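Local coordinates for amidohydrolase family protein (Acinetobacter baumannii, PDB 4I6K) that probably hydrolyses 2-pyrone-4,6-dicarboxylic acid as an amidohydrolase-family enzyme, and can bind citric acid, at residues A[153-158]-A[167-172]; A[197-202]-A[231-236]. All coordinates share one frame; numbering follows the deposited sequence.

Interaction 1 (A[153-158]-A[167-172])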
# COMPACT_ATOMS: atom_id res chain seq x y z
N VAL A 153 0.20 0.08 -9.95
CA VAL A 153 1.04 -0.99 -9.42
C VAL A 153 1.60 -0.60 -8.05
O VAL A 153 2.37 0.36 -7.93
CB VAL A 153 2.19 -1.36 -10.38
CG1 VAL A 153 3.14 -2.35 -9.73
CG2 VAL A 153 1.64 -1.93 -11.68
N GLU A 154 1.21 -1.35 -7.02
CA GLU A 154 1.62 -1.11 -5.63
C GLU A 154 2.78 -2.02 -5.24
O GLU A 154 2.77 -3.22 -5.53
CB GLU A 154 0.42 -1.34 -4.69
CG GLU A 154 0.67 -1.01 -3.21
CD GLU A 154 -0.53 -1.33 -2.32
OE1 GLU A 154 -1.51 -1.95 -2.80
OE2 GLU A 154 -0.51 -0.95 -1.13
N LEU A 155 3.80 -1.44 -4.59
CA LEU A 155 4.96 -2.22 -4.16
C LEU A 155 5.09 -2.25 -2.64
O LEU A 155 4.98 -1.23 -1.97
CB LEU A 155 6.26 -1.67 -4.74
CG LEU A 155 6.25 -1.32 -6.23
CD1 LEU A 155 7.62 -0.80 -6.70
CD2 LEU A 155 5.80 -2.51 -7.05
N HIS A 156 5.31 -3.45 -2.12
CA HIS A 156 5.77 -3.57 -0.76
C HIS A 156 7.06 -4.37 -0.84
O HIS A 156 7.04 -5.54 -1.21
CB HIS A 156 4.74 -4.28 0.11
CG HIS A 156 5.11 -4.30 1.55
ND1 HIS A 156 5.11 -5.45 2.31
CD2 HIS A 156 5.54 -3.31 2.38
CE1 HIS A 156 5.49 -5.17 3.54
NE2 HIS A 156 5.76 -3.88 3.61
N ALA A 157 8.17 -3.72 -0.51
CA ALA A 157 9.47 -4.31 -0.76
C ALA A 157 10.58 -3.51 -0.09
O ALA A 157 10.43 -2.32 0.16
CB ALA A 157 9.72 -4.40 -2.26
N PRO A 158 11.71 -4.18 0.19
CA PRO A 158 12.87 -3.55 0.78
C PRO A 158 13.59 -2.67 -0.24
O PRO A 158 13.56 -2.97 -1.45
CB PRO A 158 13.76 -4.73 1.15
CG PRO A 158 13.38 -5.80 0.15
CD PRO A 158 11.90 -5.63 -0.00
N PRO A 167 13.27 1.20 -11.99
CA PRO A 167 13.81 1.38 -13.33
C PRO A 167 13.01 0.63 -14.39
O PRO A 167 12.79 1.15 -15.47
CB PRO A 167 15.23 0.83 -13.22
CG PRO A 167 15.61 1.13 -11.83
CD PRO A 167 14.34 0.90 -11.02
N GLN A 168 12.59 -0.60 -14.09
CA GLN A 168 11.77 -1.38 -15.02
C GLN A 168 10.35 -0.81 -15.18
O GLN A 168 9.78 -0.78 -16.29
CB GLN A 168 11.71 -2.84 -14.57
CG GLN A 168 12.88 -3.63 -15.11
CD GLN A 168 13.42 -4.65 -14.13
OE1 GLN A 168 14.53 -5.14 -14.29
NE2 GLN A 168 12.63 -4.97 -13.11
N LEU A 169 9.80 -0.35 -14.06
CA LEU A 169 8.47 0.21 -14.06
C LEU A 169 8.46 1.59 -14.73
O LEU A 169 7.41 2.08 -15.16
CB LEU A 169 7.91 0.22 -12.63
CG LEU A 169 7.81 -1.19 -12.00
CD1 LEU A 169 7.27 -1.16 -10.57
CD2 LEU A 169 6.95 -2.11 -12.85
N ASN A 170 9.64 2.21 -14.86
CA ASN A 170 9.74 3.51 -15.55
C ASN A 170 9.14 3.50 -16.95
O ASN A 170 8.80 4.56 -17.49
CB ASN A 170 11.20 3.95 -15.65
CG ASN A 170 11.64 4.73 -14.46
OD1 ASN A 170 10.90 4.86 -13.49
ND2 ASN A 170 12.85 5.26 -14.50
N GLU A 171 9.02 2.31 -17.52
CA GLU A 171 8.62 2.14 -18.92
C GLU A 171 7.12 2.06 -19.18
O GLU A 171 6.70 1.79 -20.29
CB GLU A 171 9.27 0.88 -19.47
CG GLU A 171 10.76 0.81 -19.24
CD GLU A 171 11.41 -0.28 -20.05
OE1 GLU A 171 12.65 -0.20 -20.26
OE2 GLU A 171 10.69 -1.20 -20.49
N TYR A 172 6.31 2.31 -18.15
CA TYR A 172 4.87 2.16 -18.28
C TYR A 172 4.21 3.42 -17.76
O TYR A 172 4.76 4.08 -16.90
CB TYR A 172 4.39 0.97 -17.45
CG TYR A 172 5.04 -0.32 -17.83
CD1 TYR A 172 4.42 -1.20 -18.71
CD2 TYR A 172 6.29 -0.67 -17.32
CE1 TYR A 172 5.02 -2.39 -19.09
CE2 TYR A 172 6.90 -1.87 -17.69
CZ TYR A 172 6.26 -2.72 -18.58
OH TYR A 172 6.85 -3.91 -18.94
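Leu169 of helix 159-169 meets Leu155 of strand 152-156 tip to tip, and this small encounter illustrates how a barrel strand and the helix that follows it meet through apolar side chains. A single methyl does the work on the helix side: CD1 of Leu169 lies 3.9 Å from CD1 of Leu155 and 4.0 Å from its CD2, so it seats against the fork formed by the two methyls. In Leu169 the CG stands beside the backbone N and anti to the carbonyl carbon (chi1 -61°), with CD1 anti to CA about the CB-CG bond (chi2 179°), an extended form that carries CD1 to the strand. Val153, two residues earlier and on the same side of the strand, adds a looser touch, its CG1 4.4 Å from Leu169 CD1. All three residues are buried. Leu169 to Tyr172 form a type I turn, in which Tyr172 N donates to Leu169 O at 3.2 Å. Intervening Glu154, with its side chain turned from the helix, forms a salt bridge with Lys210. Leu155 also packs on Leu162 and Leu166 of helix 159-169 and on Leu124 of strand 119-125. The contact lies within the beta-alpha-beta unit of strand 152-156, helix 159-169 and strand 176-178, joining its first strand to its helix.

Interaction 2 (A[197-202]-A[231-236])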
# COMPACT_ATOMS: atom_id res chain seq x y z
N LYS A 197 19.39 5.67 -3.23
CA LYS A 197 19.20 5.42 -4.65
C LYS A 197 17.72 5.44 -4.96
O LYS A 197 17.27 6.10 -5.91
CB LYS A 197 19.81 4.08 -5.05
CG LYS A 197 19.62 3.72 -6.53
CD LYS A 197 20.62 4.41 -7.44
CE LYS A 197 21.79 3.48 -7.77
NZ LYS A 197 22.76 4.11 -8.72
N PHE A 198 16.95 4.72 -4.14
CA PHE A 198 15.48 4.67 -4.26
C PHE A 198 14.89 6.06 -4.39
O PHE A 198 14.13 6.34 -5.31
CB PHE A 198 14.90 3.94 -3.03
CG PHE A 198 13.47 4.31 -2.72
CD1 PHE A 198 13.17 5.04 -1.58
CD2 PHE A 198 12.44 3.93 -3.56
CE1 PHE A 198 11.85 5.37 -1.29
CE2 PHE A 198 11.13 4.27 -3.27
CZ PHE A 198 10.84 4.99 -2.14
N LEU A 199 15.28 6.95 -3.47
CA LEU A 199 14.80 8.32 -3.46
C LEU A 199 15.10 9.03 -4.77
O LEU A 199 14.26 9.76 -5.29
CB LEU A 199 15.44 9.08 -2.30
CG LEU A 199 14.98 8.73 -0.89
CD1 LEU A 199 15.92 9.33 0.12
CD2 LEU A 199 13.56 9.22 -0.65
N SER A 200 16.31 8.84 -5.29
CA SER A 200 16.70 9.51 -6.52
C SER A 200 15.89 8.99 -7.72
O SER A 200 15.75 9.67 -8.74
CB SER A 200 18.18 9.29 -6.77
OG SER A 200 18.43 7.92 -7.08
N LEU A 201 15.35 7.78 -7.60
CA LEU A 201 14.65 7.14 -8.71
C LEU A 201 13.21 7.59 -8.78
O LEU A 201 12.51 7.34 -9.76
CB LEU A 201 14.68 5.61 -8.55
CG LEU A 201 16.06 4.96 -8.59
CD1 LEU A 201 15.96 3.47 -8.28
CD2 LEU A 201 16.64 5.20 -9.97
N LEU A 202 12.76 8.25 -7.71
CA LEU A 202 11.39 8.69 -7.64
C LEU A 202 11.13 9.78 -8.68
O LEU A 202 11.94 10.70 -8.85
CB LEU A 202 11.07 9.23 -6.25
CG LEU A 202 11.06 8.23 -5.09
CD1 LEU A 202 10.94 8.98 -3.78
CD2 LEU A 202 9.92 7.24 -5.26
N TYR A 231 9.39 11.58 5.59
CA TYR A 231 8.38 12.56 5.20
C TYR A 231 9.02 13.87 4.76
O TYR A 231 8.70 14.40 3.69
CB TYR A 231 7.39 12.80 6.35
CG TYR A 231 6.30 13.82 6.02
CD1 TYR A 231 5.28 13.50 5.11
CD2 TYR A 231 6.30 15.08 6.61
CE1 TYR A 231 4.28 14.42 4.80
CE2 TYR A 231 5.29 16.01 6.30
CZ TYR A 231 4.29 15.67 5.39
OH TYR A 231 3.30 16.58 5.09
N ASN A 232 9.92 14.41 5.59
CA ASN A 232 10.57 15.68 5.26
C ASN A 232 11.30 15.59 3.95
O ASN A 232 11.19 16.48 3.11
CB ASN A 232 11.56 16.10 6.35
CG ASN A 232 10.88 16.41 7.67
OD1 ASN A 232 11.55 16.58 8.68
ND2 ASN A 232 9.56 16.48 7.66
N ILE A 233 12.05 14.51 3.76
CA ILE A 233 12.72 14.28 2.48
C ILE A 233 11.71 14.34 1.32
O ILE A 233 11.88 15.13 0.39
CB ILE A 233 13.47 12.94 2.50
CG1 ILE A 233 14.62 13.01 3.50
CG2 ILE A 233 13.99 12.58 1.11
CD1 ILE A 233 15.38 11.71 3.66
N PHE A 234 10.65 13.55 1.40
CA PHE A 234 9.58 13.58 0.38
C PHE A 234 9.13 15.01 0.08
O PHE A 234 8.94 15.40 -1.08
CB PHE A 234 8.37 12.77 0.84
CG PHE A 234 8.67 11.34 1.18
CD1 PHE A 234 9.80 10.71 0.67
CD2 PHE A 234 7.81 10.60 1.99
CE1 PHE A 234 10.07 9.38 0.97
CE2 PHE A 234 8.07 9.26 2.29
CZ PHE A 234 9.21 8.66 1.78
N LYS A 235 8.95 15.79 1.15
CA LYS A 235 8.54 17.18 1.01
C LYS A 235 9.52 17.96 0.15
O LYS A 235 9.14 18.58 -0.84
CB LYS A 235 8.45 17.84 2.38
CG LYS A 235 7.27 18.76 2.53
CD LYS A 235 6.22 18.08 3.38
CE LYS A 235 6.65 18.05 4.85
NZ LYS A 235 6.48 19.38 5.53
N GLU A 236 10.79 17.93 0.54
CA GLU A 236 11.80 18.72 -0.15
C GLU A 236 12.00 18.26 -1.59
O GLU A 236 12.42 19.04 -2.45
CB GLU A 236 13.12 18.65 0.61
CG GLU A 236 12.97 19.06 2.05
CD GLU A 236 13.87 18.27 2.98
OE1 GLU A 236 14.69 17.47 2.48
OE2 GLU A 236 13.75 18.45 4.21
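Leu199 lays its two methyls over the CG2 methyl of Ile233, with CD2 at 3.8 Å and CD1 at 3.9 Å from that CG2. The two side chains cross at about a right angle. Ile233 offers this branch because CG2 is anti to its backbone N, while CG1 stands beside that N (chi1 -66°). The same CD2 of Leu199 also reaches the ring of Phe234, lying 3.9 Å from CE1 close to the ring plane; the methyl therefore meets the edge of the aromatic group and not its face. One leucine thus bridges two consecutive residues of the facing helix, a compact example of helix-to-helix packing through apolar side chains. The nearest CA atoms, those of Leu199 and Phe234, are 8.3 Å apart, so side chains fill the space between the helices. Leu199 and Phe234 are buried, whereas Ile233 keeps some exposure and also touches Ile190. The contact joins helix 193-201 to helix 222-237, neighbours on the outer layer of the barrel. On the strand side, Phe234 packs on Ile209 of strand 207-210 and Leu243 of strand 243-244, while on the other helix Phe198 packs against Leu162 and Val163 of helix 159-169.

How the interactions relate
Together the contacts show two ways of packing an eight-stranded parallel beta/alpha barrel: interaction 1 fixes a helix to the strand before it, and interaction 2 joins helices to each other around the outside. Their centres are about 15 Å apart, and they follow one another along the chain. They touch where helix 159-169 lies against helix 193-201: Pro167 CD is 4.1 Å from Leu201 CD1. Interaction 1 is the deeper, its centre about 12 Å from that of the chain against about 17 Å for interaction 2. The side chain of Leu155 is about 10 Å from the bound citric acid, near the ligand site but not in contact with it.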